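Local coordinates for ESAT-6/WXG100 secretion system protein (PDB 7JQE), which is the EsaA subunit of the bacterial type VIIb secretion system and probably takes part, through this extracellular region, in exporting protein toxins, at residues L375-G380 and I384-T389; V329-S332 and T338-F341; D118-V123 and I484-T489; L139-N144 and T474-L479; A236-Y241 and S414-A419. All coordinates share one frame; numbering follows the deposited sequence.

Interaction 1: residues L375-G380 and I384-T389; sequences LDLNIG and IPMTYT. With EDO (1,2-ethanediol), chain I.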
# COMPACT_ATOMS: atom_id res chain seq x y z
N LEU A 375 29.50 40.29 42.24
CA LEU A 375 30.06 41.54 42.73
C LEU A 375 30.65 41.31 44.11
O LEU A 375 30.51 40.24 44.71
CB LEU A 375 29.01 42.65 42.79
CG LEU A 375 27.87 42.39 43.78
CD1 LEU A 375 27.55 43.64 44.59
CD2 LEU A 375 26.63 41.90 43.03
N ASP A 376 31.31 42.35 44.62
CA ASP A 376 31.77 42.41 46.00
C ASP A 376 31.03 43.53 46.71
O ASP A 376 30.98 44.66 46.22
CB ASP A 376 33.29 42.65 46.07
CG ASP A 376 34.10 41.38 45.89
OD1 ASP A 376 33.55 40.29 46.16
OD2 ASP A 376 35.28 41.47 45.50
N LEU A 377 30.43 43.21 47.86
CA LEU A 377 29.83 44.21 48.73
C LEU A 377 30.83 44.54 49.84
O LEU A 377 31.14 43.68 50.67
CB LEU A 377 28.51 43.73 49.32
CG LEU A 377 27.85 44.68 50.33
CD1 LEU A 377 27.41 45.97 49.65
CD2 LEU A 377 26.67 44.03 51.04
N ASN A 378 31.32 45.77 49.85
CA ASN A 378 32.31 46.22 50.82
C ASN A 378 31.64 47.08 51.88
O ASN A 378 31.08 48.13 51.57
CB ASN A 378 33.44 47.00 50.13
CG ASN A 378 34.09 46.22 49.01
OD1 ASN A 378 34.91 45.33 49.25
ND2 ASN A 378 33.72 46.54 47.77
N ILE A 379 31.70 46.62 53.13
CA ILE A 379 31.27 47.39 54.29
C ILE A 379 32.50 47.56 55.17
O ILE A 379 32.89 46.63 55.88
CB ILE A 379 30.13 46.72 55.06
CG1 ILE A 379 28.95 46.42 54.13
CG2 ILE A 379 29.70 47.59 56.25
CD1 ILE A 379 27.83 45.64 54.79
N GLY A 380 33.12 48.74 55.12
CA GLY A 380 34.38 48.91 55.82
C GLY A 380 35.43 47.97 55.26
O GLY A 380 35.57 47.82 54.04
N ILE A 384 32.21 41.03 51.13
CA ILE A 384 31.33 39.88 51.04
C ILE A 384 31.03 39.62 49.57
O ILE A 384 30.36 40.45 48.92
CB ILE A 384 30.04 40.09 51.85
CG1 ILE A 384 30.40 40.59 53.26
CG2 ILE A 384 29.22 38.82 51.89
CD1 ILE A 384 29.43 40.13 54.33
N PRO A 385 31.49 38.51 48.99
CA PRO A 385 31.17 38.23 47.59
C PRO A 385 29.70 37.86 47.45
O PRO A 385 29.12 37.21 48.31
CB PRO A 385 32.08 37.04 47.26
CG PRO A 385 32.22 36.33 48.56
CD PRO A 385 32.26 37.42 49.62
N MSE A 386 29.10 38.29 46.34
CA MSE A 386 27.70 37.97 46.08
C MSE A 386 27.46 37.64 44.62
O MSE A 386 28.15 38.15 43.73
CB MSE A 386 26.82 39.13 46.52
CG MSE A 386 27.09 39.56 47.94
SE MSE A 386 25.62 40.53 48.78
CE MSE A 386 25.68 42.19 47.75
N THR A 387 26.46 36.79 44.37
CA THR A 387 26.18 36.30 43.03
C THR A 387 24.69 36.02 42.89
O THR A 387 24.03 35.64 43.86
CB THR A 387 26.98 35.03 42.72
OG1 THR A 387 26.64 34.56 41.41
CG2 THR A 387 26.67 33.95 43.75
N TYR A 388 24.18 36.23 41.68
CA TYR A 388 22.80 35.91 41.34
C TYR A 388 22.77 35.31 39.95
O TYR A 388 23.57 35.68 39.08
CB TYR A 388 21.90 37.15 41.42
CG TYR A 388 22.05 37.90 42.72
CD1 TYR A 388 21.40 37.46 43.86
CD2 TYR A 388 22.85 39.03 42.80
CE1 TYR A 388 21.54 38.13 45.06
CE2 TYR A 388 22.99 39.71 43.99
CZ TYR A 388 22.33 39.26 45.12
OH TYR A 388 22.47 39.92 46.31
N THR A 389 21.84 34.38 39.73
CA THR A 389 21.78 33.64 38.48
C THR A 389 20.34 33.50 38.03
O THR A 389 19.42 33.38 38.85
CB THR A 389 22.41 32.25 38.62
OG1 THR A 389 23.78 32.38 39.00
CG2 THR A 389 22.33 31.50 37.29
C1 EDO I . 19.39 33.60 42.68
O1 EDO I . 20.82 33.68 42.70
C2 EDO I . 18.83 34.76 41.86
O2 EDO I . 17.45 34.51 41.56
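Leu-377 and Met-386, the latter modelled as selenomethionine, meet on one face of an antiparallel beta hairpin formed by strands 369-379 and 382-392, and show backbone pairing and side-chain packing in the same place. Leu-375 and Met-386 form one hydrogen-bonded pair and Leu-377 and Ile-384 the next, each closed by two nearly straight N-H to O bonds; the Leu-377 N to Ile-384 O bond is 3.0 Å long. Starting at its CB, Leu-377 touches the CE methyl of Met-386 at 3.6 Å, and the same CB lies 3.8 Å from Ile-384 O. Further out, Leu-377 CG is 4.2 Å from Met-386 CE, and Leu-377 CD2 comes to 3.9 Å from it. A bend at chi3 (-69°) turns the methyl back from SE. Met-386 CE also touches Leu-375 CD1, so this methyl lies against both leucines. Nearby, Leu-375 CD2 comes to the edge of the Tyr-388 ring. Leu-377 and Ile-384 also pack on Ile-384 of the second subunit. On the reverse face, Asp-376, salt-bridged through OD1 to Arg-383, sets that oxygen 3.5 Å from Pro-385 CA and 3.7 Å from Pro-385 CB.

Interaction 2: residues V329-S332 and T338-F341; sequences VTIS and TVVF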
# COMPACT_ATOMS: atom_id res chain seq x y z
N VAL A 329 30.33 52.25 52.37
CA VAL A 329 29.87 50.99 51.79
C VAL A 329 29.86 51.15 50.27
O VAL A 329 29.39 52.16 49.75
CB VAL A 329 28.47 50.62 52.31
CG1 VAL A 329 28.01 49.30 51.70
CG2 VAL A 329 28.48 50.54 53.83
N THR A 330 30.38 50.14 49.57
CA THR A 330 30.58 50.24 48.13
C THR A 330 30.24 48.92 47.44
O THR A 330 30.08 47.88 48.08
CB THR A 330 32.03 50.62 47.78
OG1 THR A 330 32.90 49.53 48.13
CG2 THR A 330 32.45 51.87 48.54
N ILE A 331 30.15 48.99 46.12
CA ILE A 331 29.92 47.85 45.25
C ILE A 331 31.07 47.80 44.25
O ILE A 331 31.24 48.73 43.46
CB ILE A 331 28.57 47.95 44.51
CG1 ILE A 331 27.41 47.93 45.51
CG2 ILE A 331 28.43 46.85 43.48
CD1 ILE A 331 26.17 48.64 45.01
N SER A 332 31.84 46.72 44.28
CA SER A 332 33.04 46.62 43.46
C SER A 332 33.07 45.31 42.68
O SER A 332 32.41 44.33 43.04
CB SER A 332 34.32 46.74 44.31
OG SER A 332 34.47 45.62 45.16
N THR A 338 24.58 45.27 35.67
CA THR A 338 24.82 46.51 36.41
C THR A 338 24.26 46.36 37.82
O THR A 338 23.11 45.95 38.00
CB THR A 338 24.19 47.71 35.71
OG1 THR A 338 22.78 47.50 35.54
CG2 THR A 338 24.83 47.93 34.34
N VAL A 339 25.08 46.70 38.81
CA VAL A 339 24.68 46.63 40.22
C VAL A 339 24.95 47.99 40.84
O VAL A 339 26.08 48.48 40.80
CB VAL A 339 25.43 45.52 40.96
CG1 VAL A 339 24.87 45.35 42.36
CG2 VAL A 339 25.33 44.21 40.19
N VAL A 340 23.91 48.60 41.40
CA VAL A 340 23.98 49.97 41.90
C VAL A 340 22.98 50.12 43.03
O VAL A 340 21.98 49.40 43.10
CB VAL A 340 23.71 50.99 40.77
CG1 VAL A 340 24.72 50.84 39.64
CG2 VAL A 340 22.29 50.84 40.25
N PHE A 341 23.26 51.07 43.93
CA PHE A 341 22.31 51.41 44.98
C PHE A 341 21.06 52.04 44.37
O PHE A 341 21.15 52.88 43.47
CB PHE A 341 22.94 52.36 46.00
CG PHE A 341 24.00 51.71 46.85
CD1 PHE A 341 23.67 50.70 47.74
CD2 PHE A 341 25.32 52.11 46.76
CE1 PHE A 341 24.64 50.10 48.52
CE2 PHE A 341 26.30 51.51 47.54
CZ PHE A 341 25.95 50.51 48.42
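Segments 329-332 and 338-341 run almost exactly antiparallel, at 172°, but their axes come no closer than 7.9 Å, so Val-329 and Ile-331 reach Val-339 and Phe-341 through side chains rather than by strand pairing. This is the interior of a two-sheet beta sandwich: strand 327-335 belongs to a sheet with 369-379, and strand 337-341 to the facing sheet with 355-363. Ile-331 spans the gap with both of its branches. The Ile-331 CG2 methyl, anti to the backbone N, goes to Val-339, meeting Val-339 CG1 at 4.0 Å and Val-339 O at 3.9 Å. The other branch runs past Phe-341 in the opposite sense, putting CD1 over the ring in a CH-pi contact. Val-329 adds its CG1 methyl, 4.1 Å from Phe-341 CZ, with the two side chains roughly perpendicular. Beyond the pair, Leu-375 and Ile-379 from one sheet and Leu-357 and Ile-359 from the other extend the apolar interior. The methyl sits centrally above the aromatic face: Ile-331 CD1 is 3.8 Å from the centroid of the Phe-341 ring and only 9° off the ring normal.

Interaction 3: residues D118-V123 and I484-T489; sequences DLLEEV and IELQST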
# COMPACT_ATOMS: atom_id res chain seq x y z
N ASP A 118 -31.97 -31.57 -51.61
CA ASP A 118 -32.40 -30.86 -50.41
C ASP A 118 -31.39 -31.03 -49.28
O ASP A 118 -31.07 -30.07 -48.57
CB ASP A 118 -33.78 -31.34 -49.98
CG ASP A 118 -34.83 -31.15 -51.05
OD1 ASP A 118 -34.75 -30.15 -51.80
OD2 ASP A 118 -35.74 -32.00 -51.16
N LEU A 119 -30.89 -32.25 -49.09
CA LEU A 119 -29.86 -32.48 -48.09
C LEU A 119 -28.65 -31.58 -48.34
O LEU A 119 -28.04 -31.07 -47.40
CB LEU A 119 -29.45 -33.95 -48.08
CG LEU A 119 -28.31 -34.35 -47.13
CD1 LEU A 119 -28.66 -33.99 -45.69
CD2 LEU A 119 -27.99 -35.82 -47.26
N LEU A 120 -28.30 -31.37 -49.61
CA LEU A 120 -27.15 -30.53 -49.94
C LEU A 120 -27.29 -29.15 -49.32
O LEU A 120 -26.35 -28.62 -48.73
CB LEU A 120 -26.99 -30.43 -51.46
CG LEU A 120 -25.63 -29.94 -51.95
CD1 LEU A 120 -24.56 -30.98 -51.66
CD2 LEU A 120 -25.68 -29.62 -53.44
N GLU A 121 -28.47 -28.54 -49.46
CA GLU A 121 -28.67 -27.19 -48.93
C GLU A 121 -28.57 -27.17 -47.41
O GLU A 121 -28.00 -26.24 -46.83
CB GLU A 121 -30.01 -26.63 -49.39
CG GLU A 121 -30.15 -26.53 -50.89
CD GLU A 121 -31.40 -25.78 -51.31
OE1 GLU A 121 -31.76 -24.81 -50.62
OE2 GLU A 121 -32.02 -26.18 -52.32
N GLU A 122 -29.12 -28.19 -46.75
CA GLU A 122 -28.97 -28.29 -45.30
C GLU A 122 -27.50 -28.34 -44.90
O GLU A 122 -27.10 -27.75 -43.90
CB GLU A 122 -29.72 -29.52 -44.78
CG GLU A 122 -31.22 -29.46 -44.97
CD GLU A 122 -31.89 -28.45 -44.06
OE1 GLU A 122 -31.23 -27.97 -43.11
OE2 GLU A 122 -33.08 -28.14 -44.29
N VAL A 123 -26.69 -29.06 -45.68
CA VAL A 123 -25.26 -29.14 -45.38
C VAL A 123 -24.59 -27.80 -45.62
O VAL A 123 -23.65 -27.42 -44.91
CB VAL A 123 -24.60 -30.26 -46.20
CG1 VAL A 123 -23.09 -30.23 -45.99
CG2 VAL A 123 -25.17 -31.61 -45.81
N ILE A 484 -18.82 -31.56 -51.82
CA ILE A 484 -18.31 -31.95 -53.13
C ILE A 484 -18.74 -33.37 -53.46
O ILE A 484 -19.20 -33.67 -54.57
CB ILE A 484 -16.79 -31.78 -53.19
CG1 ILE A 484 -16.41 -30.30 -53.21
CG2 ILE A 484 -16.21 -32.52 -54.38
CD1 ILE A 484 -14.92 -30.04 -53.20
N GLU A 485 -18.60 -34.28 -52.49
CA GLU A 485 -18.97 -35.67 -52.74
C GLU A 485 -20.48 -35.82 -52.93
O GLU A 485 -20.93 -36.60 -53.77
CB GLU A 485 -18.47 -36.56 -51.60
CG GLU A 485 -17.00 -36.91 -51.71
CD GLU A 485 -16.49 -37.69 -50.52
OE1 GLU A 485 -17.26 -37.88 -49.55
OE2 GLU A 485 -15.31 -38.11 -50.54
N LEU A 486 -21.27 -35.07 -52.16
CA LEU A 486 -22.72 -35.15 -52.32
C LEU A 486 -23.15 -34.63 -53.69
O LEU A 486 -23.99 -35.24 -54.36
CB LEU A 486 -23.43 -34.37 -51.21
CG LEU A 486 -24.96 -34.42 -51.22
CD1 LEU A 486 -25.47 -35.85 -51.29
CD2 LEU A 486 -25.52 -33.72 -49.99
N GLN A 487 -22.57 -33.52 -54.14
CA GLN A 487 -22.87 -33.02 -55.48
C GLN A 487 -22.43 -34.02 -56.54
O GLN A 487 -23.12 -34.21 -57.55
CB GLN A 487 -22.20 -31.67 -55.72
CG GLN A 487 -23.16 -30.50 -55.66
CD GLN A 487 -24.04 -30.41 -56.89
OE1 GLN A 487 -23.59 -30.03 -57.96
NE2 GLN A 487 -25.31 -30.77 -56.72
N SER A 488 -21.28 -34.67 -56.34
CA SER A 488 -20.76 -35.61 -57.32
C SER A 488 -21.73 -36.77 -57.53
O SER A 488 -22.04 -37.14 -58.67
CB SER A 488 -19.39 -36.12 -56.89
OG SER A 488 -18.82 -36.98 -57.87
N THR A 489 -22.22 -37.36 -56.44
CA THR A 489 -23.16 -38.47 -56.55
C THR A 489 -24.50 -38.01 -57.10
O THR A 489 -25.13 -38.72 -57.89
CB THR A 489 -23.33 -39.17 -55.20
OG1 THR A 489 -23.32 -38.19 -54.15
CG2 THR A 489 -22.21 -40.16 -54.98
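Leu-119 starts the contact in an antiparallel helix pair that joins the N-terminal and C-terminal helices of the fragment, 102-135 and 462-491; the local segments run at 167° with axes 10.2 Å apart at their closest. Its CG lies 4.0 Å from Leu-486 CD2, the two side chains meeting at about a right angle. Leu-119 also packs on Glu-485 of the second subunit, so it stands where the helix pair of one chain joins that of the other.

Leu-120 follows and carries most of the contact. With CG anti to the backbone N (chi1 -163°), it extends toward helix 462-491 while Leu-486, in a similar conformation, extends back; the two slide past each other in opposite directions. Leu-120 CD1 lies against Leu-486 along its length, 3.6 Å from Leu-486 CB and 3.5 Å from Leu-486 CG. Leu-120 CD1 also comes to 3.3 Å from Leu-486 CD2, short for two methyl groups and so doubtful in detail. Leu-486 CD2 reaches in to 3.6 Å from Leu-120 CA as well. The second branch of Leu-120 turns to Gln-487, whose chain bends at chi2 (-74°) so that both Gln-487 CG and the amide NE2 come within 3.5 Å of Leu-120 CD2.

One turn on, Val-123 points the same way and packs, together with Leu-120, on Ile-483. The contact between the segments is thus apolar, apart from an amide nitrogen that flanks a methyl, and cohesion here comes from interdigitated leucines and dispersion forces instead of polar pairing.

Interaction 4: residues L139-N144 and T474-L479; sequences LALDIN and TLYTEL. With EDO (1,2-ethanediol), chain O; EDO (1,2-ethanediol), chain P.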
# COMPACT_ATOMS: atom_id res chain seq x y z
N LEU A 139 -17.44 -17.42 -45.05
CA LEU A 139 -16.56 -17.42 -46.22
C LEU A 139 -17.26 -17.96 -47.45
O LEU A 139 -16.96 -17.52 -48.57
CB LEU A 139 -15.30 -18.23 -45.92
CG LEU A 139 -14.36 -17.62 -44.87
CD1 LEU A 139 -13.23 -18.57 -44.54
CD2 LEU A 139 -13.82 -16.29 -45.37
N ALA A 140 -18.20 -18.90 -47.28
CA ALA A 140 -18.88 -19.55 -48.40
C ALA A 140 -17.88 -19.93 -49.50
O ALA A 140 -17.94 -19.46 -50.63
CB ALA A 140 -19.99 -18.68 -48.97
N LEU A 141 -16.93 -20.78 -49.11
CA LEU A 141 -15.90 -21.22 -50.05
C LEU A 141 -16.56 -21.91 -51.24
O LEU A 141 -17.43 -22.76 -51.07
CB LEU A 141 -14.93 -22.17 -49.35
CG LEU A 141 -13.64 -22.50 -50.10
CD1 LEU A 141 -12.77 -21.26 -50.22
CD2 LEU A 141 -12.89 -23.61 -49.38
N ASP A 142 -16.14 -21.53 -52.45
CA ASP A 142 -16.73 -22.04 -53.68
C ASP A 142 -16.12 -23.40 -54.02
O ASP A 142 -14.92 -23.51 -54.27
CB ASP A 142 -16.53 -21.04 -54.81
CG ASP A 142 -16.91 -21.61 -56.16
OD1 ASP A 142 -18.12 -21.69 -56.46
OD2 ASP A 142 -15.99 -21.97 -56.93
N ILE A 143 -16.96 -24.44 -54.05
CA ILE A 143 -16.47 -25.80 -54.26
C ILE A 143 -15.94 -26.02 -55.67
O ILE A 143 -15.13 -26.92 -55.88
CB ILE A 143 -17.58 -26.83 -53.96
CG1 ILE A 143 -18.69 -26.73 -55.01
CG2 ILE A 143 -18.14 -26.63 -52.56
CD1 ILE A 143 -19.66 -27.89 -54.99
N ASN A 144 -16.38 -25.21 -56.64
CA ASN A 144 -16.08 -25.48 -58.04
C ASN A 144 -14.59 -25.68 -58.28
O ASN A 144 -14.20 -26.49 -59.14
CB ASN A 144 -16.60 -24.34 -58.91
CG ASN A 144 -15.93 -24.28 -60.27
OD1 ASN A 144 -16.39 -24.89 -61.23
ND2 ASN A 144 -14.83 -23.53 -60.35
N THR A 474 -10.37 -27.49 -39.93
CA THR A 474 -10.63 -28.92 -40.08
C THR A 474 -12.11 -29.18 -40.29
O THR A 474 -12.51 -29.92 -41.21
CB THR A 474 -10.11 -29.69 -38.87
OG1 THR A 474 -8.71 -29.44 -38.70
CG2 THR A 474 -10.34 -31.18 -39.05
N LEU A 475 -12.96 -28.59 -39.45
CA LEU A 475 -14.40 -28.77 -39.61
C LEU A 475 -14.87 -28.23 -40.95
O LEU A 475 -15.60 -28.90 -41.69
CB LEU A 475 -15.15 -28.10 -38.46
CG LEU A 475 -15.03 -28.80 -37.10
CD1 LEU A 475 -15.68 -27.97 -35.98
CD2 LEU A 475 -15.65 -30.19 -37.17
N TYR A 476 -14.46 -27.00 -41.29
CA TYR A 476 -14.89 -26.41 -42.56
C TYR A 476 -14.39 -27.23 -43.74
O TYR A 476 -15.13 -27.46 -44.71
CB TYR A 476 -14.41 -24.96 -42.65
CG TYR A 476 -15.16 -24.15 -43.68
CD1 TYR A 476 -16.32 -23.46 -43.32
CD2 TYR A 476 -14.74 -24.07 -45.00
CE1 TYR A 476 -17.03 -22.72 -44.26
CE2 TYR A 476 -15.44 -23.34 -45.94
CZ TYR A 476 -16.58 -22.66 -45.56
OH TYR A 476 -17.28 -21.93 -46.50
N THR A 477 -13.14 -27.70 -43.69
CA THR A 477 -12.60 -28.50 -44.78
C THR A 477 -13.43 -29.76 -45.00
O THR A 477 -13.83 -30.07 -46.13
CB THR A 477 -11.14 -28.87 -44.50
OG1 THR A 477 -10.36 -27.67 -44.39
CG2 THR A 477 -10.58 -29.72 -45.62
N GLU A 478 -13.71 -30.49 -43.92
CA GLU A 478 -14.45 -31.75 -44.05
C GLU A 478 -15.87 -31.51 -44.55
O GLU A 478 -16.40 -32.32 -45.32
CB GLU A 478 -14.44 -32.49 -42.71
CG GLU A 478 -13.06 -32.98 -42.31
CD GLU A 478 -13.06 -33.68 -40.96
OE1 GLU A 478 -14.11 -33.71 -40.30
OE2 GLU A 478 -11.99 -34.20 -40.57
N LEU A 479 -16.50 -30.42 -44.12
CA LEU A 479 -17.84 -30.11 -44.60
C LEU A 479 -17.82 -29.71 -46.07
O LEU A 479 -18.73 -30.08 -46.83
CB LEU A 479 -18.47 -29.01 -43.75
CG LEU A 479 -18.79 -29.40 -42.31
CD1 LEU A 479 -18.86 -28.16 -41.43
CD2 LEU A 479 -20.09 -30.17 -42.25
C1 EDO O . -15.41 -26.30 -64.40
O1 EDO O . -15.03 -26.56 -63.04
C2 EDO O . -14.17 -25.96 -65.22
O2 EDO O . -14.56 -25.50 -66.52
C1 EDO P . -20.24 -23.26 -62.47
O1 EDO P . -19.10 -22.57 -61.93
C2 EDO P . -19.78 -24.42 -63.35
O2 EDO P . -19.12 -25.42 -62.56
O HOH W 1 -19.56 -21.47 -45.54
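A phenol hydroxyl tucked against two consecutive backbone amides is the striking feature here: Tyr-476 OH accepts a bond from Leu-141 N at 2.9 Å, close to straight at 167°, and lies 3.3 Å from Ala-140 N, where the angle is too poor for a bond. Ala-140 has a left-handed backbone conformation (phi 44°), consistent with a tight turn that brings both amide nitrogens near the same oxygen, with only the N-H of Leu-141 aimed at it. Tyr-476 projects from helix 462-491 with CG anti to its backbone N (chi1 -161°), so the loop between helices 102-135 and 152-164 is docked on that helix. Leu-141 CB lies in the ring plane at its edge, 3.6 Å from Tyr-476 CE2. A water, also in the ring plane, takes a weak bond from Ala-140 N; its separation from Tyr-476 OH is so short that this link is doubtful. Arg-127 and Ser-131 of helix 102-135 and Leu-163 of helix 152-164 also touch the Tyr-476 side chain, and Arg-127 binds Leu-141 O. The chemistry implies that a largely apolar side chain engages the loop by its single polar atom, giving the hydroxyl oxygen a backbone donor, which probably helps hold the loop against helix 462-491.

Interaction 5: residues A236-Y241 and S414-A419; sequences ALLGKY and SKIDTA. With EDO (1,2-ethanediol), chain F.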
# COMPACT_ATOMS: atom_id res chain seq x y z
N ALA A 236 -2.26 15.00 -1.28
CA ALA A 236 -2.94 15.36 -2.52
C ALA A 236 -3.64 14.15 -3.11
O ALA A 236 -4.76 14.26 -3.62
CB ALA A 236 -1.95 15.96 -3.51
N LEU A 237 -3.00 12.98 -3.04
CA LEU A 237 -3.58 11.76 -3.59
C LEU A 237 -4.80 11.33 -2.79
O LEU A 237 -5.84 10.96 -3.37
CB LEU A 237 -2.54 10.64 -3.62
CG LEU A 237 -3.01 9.24 -4.02
CD1 LEU A 237 -3.66 9.25 -5.40
CD2 LEU A 237 -1.86 8.24 -3.97
N LEU A 238 -4.71 11.36 -1.45
CA LEU A 238 -5.88 11.05 -0.63
C LEU A 238 -7.04 11.96 -0.96
O LEU A 238 -8.21 11.56 -0.85
CB LEU A 238 -5.53 11.15 0.85
CG LEU A 238 -4.40 10.25 1.34
CD1 LEU A 238 -4.07 10.55 2.80
CD2 LEU A 238 -4.79 8.80 1.17
N GLY A 239 -6.76 13.20 -1.37
CA GLY A 239 -7.82 14.09 -1.80
C GLY A 239 -8.49 13.61 -3.07
O GLY A 239 -9.71 13.63 -3.19
N LYS A 240 -7.68 13.16 -4.05
CA LYS A 240 -8.25 12.64 -5.29
C LYS A 240 -9.18 11.46 -5.01
O LYS A 240 -10.28 11.39 -5.56
CB LYS A 240 -7.13 12.21 -6.24
CG LYS A 240 -6.67 13.28 -7.21
CD LYS A 240 -5.66 12.70 -8.20
CE LYS A 240 -5.18 13.75 -9.18
NZ LYS A 240 -3.91 13.35 -9.85
N TYR A 241 -8.75 10.55 -4.14
CA TYR A 241 -9.57 9.39 -3.82
C TYR A 241 -10.84 9.80 -3.09
O TYR A 241 -11.94 9.34 -3.42
CB TYR A 241 -8.76 8.41 -2.98
CG TYR A 241 -9.39 7.05 -2.83
CD1 TYR A 241 -9.10 6.03 -3.73
CD2 TYR A 241 -10.27 6.78 -1.80
CE1 TYR A 241 -9.67 4.77 -3.60
CE2 TYR A 241 -10.84 5.54 -1.66
CZ TYR A 241 -10.54 4.53 -2.56
OH TYR A 241 -11.11 3.29 -2.42
N SER A 414 1.25 7.79 10.06
CA SER A 414 1.17 6.38 9.71
C SER A 414 -0.08 6.09 8.89
O SER A 414 -0.01 5.36 7.89
CB SER A 414 1.20 5.53 10.99
OG SER A 414 1.09 4.15 10.68
N LYS A 415 -1.22 6.64 9.29
CA LYS A 415 -2.44 6.47 8.51
C LYS A 415 -2.30 7.06 7.11
O LYS A 415 -2.71 6.44 6.13
CB LYS A 415 -3.63 7.09 9.25
CG LYS A 415 -4.15 6.20 10.37
CD LYS A 415 -5.28 6.83 11.16
CE LYS A 415 -4.74 7.62 12.35
NZ LYS A 415 -5.82 8.06 13.27
N ILE A 416 -1.70 8.25 7.01
CA ILE A 416 -1.50 8.86 5.70
C ILE A 416 -0.63 7.97 4.83
O ILE A 416 -0.91 7.78 3.64
CB ILE A 416 -0.88 10.26 5.86
CG1 ILE A 416 -1.89 11.23 6.48
CG2 ILE A 416 -0.36 10.78 4.53
CD1 ILE A 416 -1.25 12.41 7.18
N ASP A 417 0.43 7.40 5.40
CA ASP A 417 1.34 6.57 4.61
C ASP A 417 0.65 5.28 4.16
O ASP A 417 0.77 4.89 3.00
CB ASP A 417 2.61 6.26 5.40
CG ASP A 417 3.59 7.42 5.42
OD1 ASP A 417 3.78 8.07 4.37
OD2 ASP A 417 4.18 7.68 6.49
N THR A 418 -0.06 4.62 5.07
CA THR A 418 -0.72 3.37 4.74
C THR A 418 -1.75 3.57 3.64
O THR A 418 -1.69 2.91 2.59
CB THR A 418 -1.37 2.77 5.99
OG1 THR A 418 -0.34 2.43 6.93
CG2 THR A 418 -2.16 1.51 5.63
N ALA A 419 -2.70 4.48 3.85
CA ALA A 419 -3.78 4.66 2.87
C ALA A 419 -3.24 5.14 1.53
O ALA A 419 -3.69 4.68 0.47
CB ALA A 419 -4.81 5.64 3.41
C1 EDO F . -1.95 1.57 11.99
O1 EDO F . -1.57 0.22 11.68
C2 EDO F . -2.41 2.29 10.73
O2 EDO F . -1.34 2.33 9.78
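Leu-238 meets Ile-416 and Ala-419 because its first two torsions keep the chain extended: CG stands anti to the carbonyl carbon (chi1 -59°) and chi2 is 175°, which carries the forked end away from helix 225-244 and toward helix 396-427. On the receiving helix, the chi1 of Ile-416 (-69°) sets CG2 anti to its backbone N and beside the carbonyl carbon, on the side where the leucine arrives.

The two methyls of Leu-238 then divide the work. Leu-238 CD2 goes to Ala-419, 3.9 Å from Ala-419 CB and 4.0 Å from Ala-419 C, so the small residue allows an approach to the helix backbone itself. Leu-238 CD1 goes to Ile-416 CG2 at 4.1 Å, the two side chains crossing at about a right angle. Ile-416 and Ala-419 are three residues apart and so fall on neighbouring turns of one helix face, which the leucine straddles. Val-205 and Ile-423 also pack on Leu-238.

Another side of helix 396-427 is polar and faces the second subunit. There an ethanediol, probably from the crystallisation liquor, is hydrogen-bonded through O2 to Thr-418 OG1 at 3.0 Å and to Ser-414 OG at 3.2 Å, and it also binds Lys-234 NZ of the second subunit. Asp-417 is salt-bridged to Lys-234 of its own chain and packs on Asp-417 of the other subunit.

This is interhelical packing in a helical bundle near the middle of the elongated chain, with a polar flank at the interface with the second subunit.

In the fold
From the N terminus, helix 102-135 opens interaction 3, the loop after it opens interaction 4, and helix 225-244 opens interaction 5. The chain then runs out to the beta domain, where interaction 2 closes a short connection between the two facing sheets and interaction 1 closes a hairpin; these two touch through neighbouring strands 327-335 and 369-379. On the return, helix 396-427 closes interaction 5, and helix 462-491 closes interaction 4 and then interaction 3. Interactions 1 and 2, in series, both nest within 5, 5 within 4 and 4 within 3, with no crossing. Interactions 1 and 3, about 134 Å apart between centres, lie on opposite sides of the chain's centre, while interaction 5 lies near the middle.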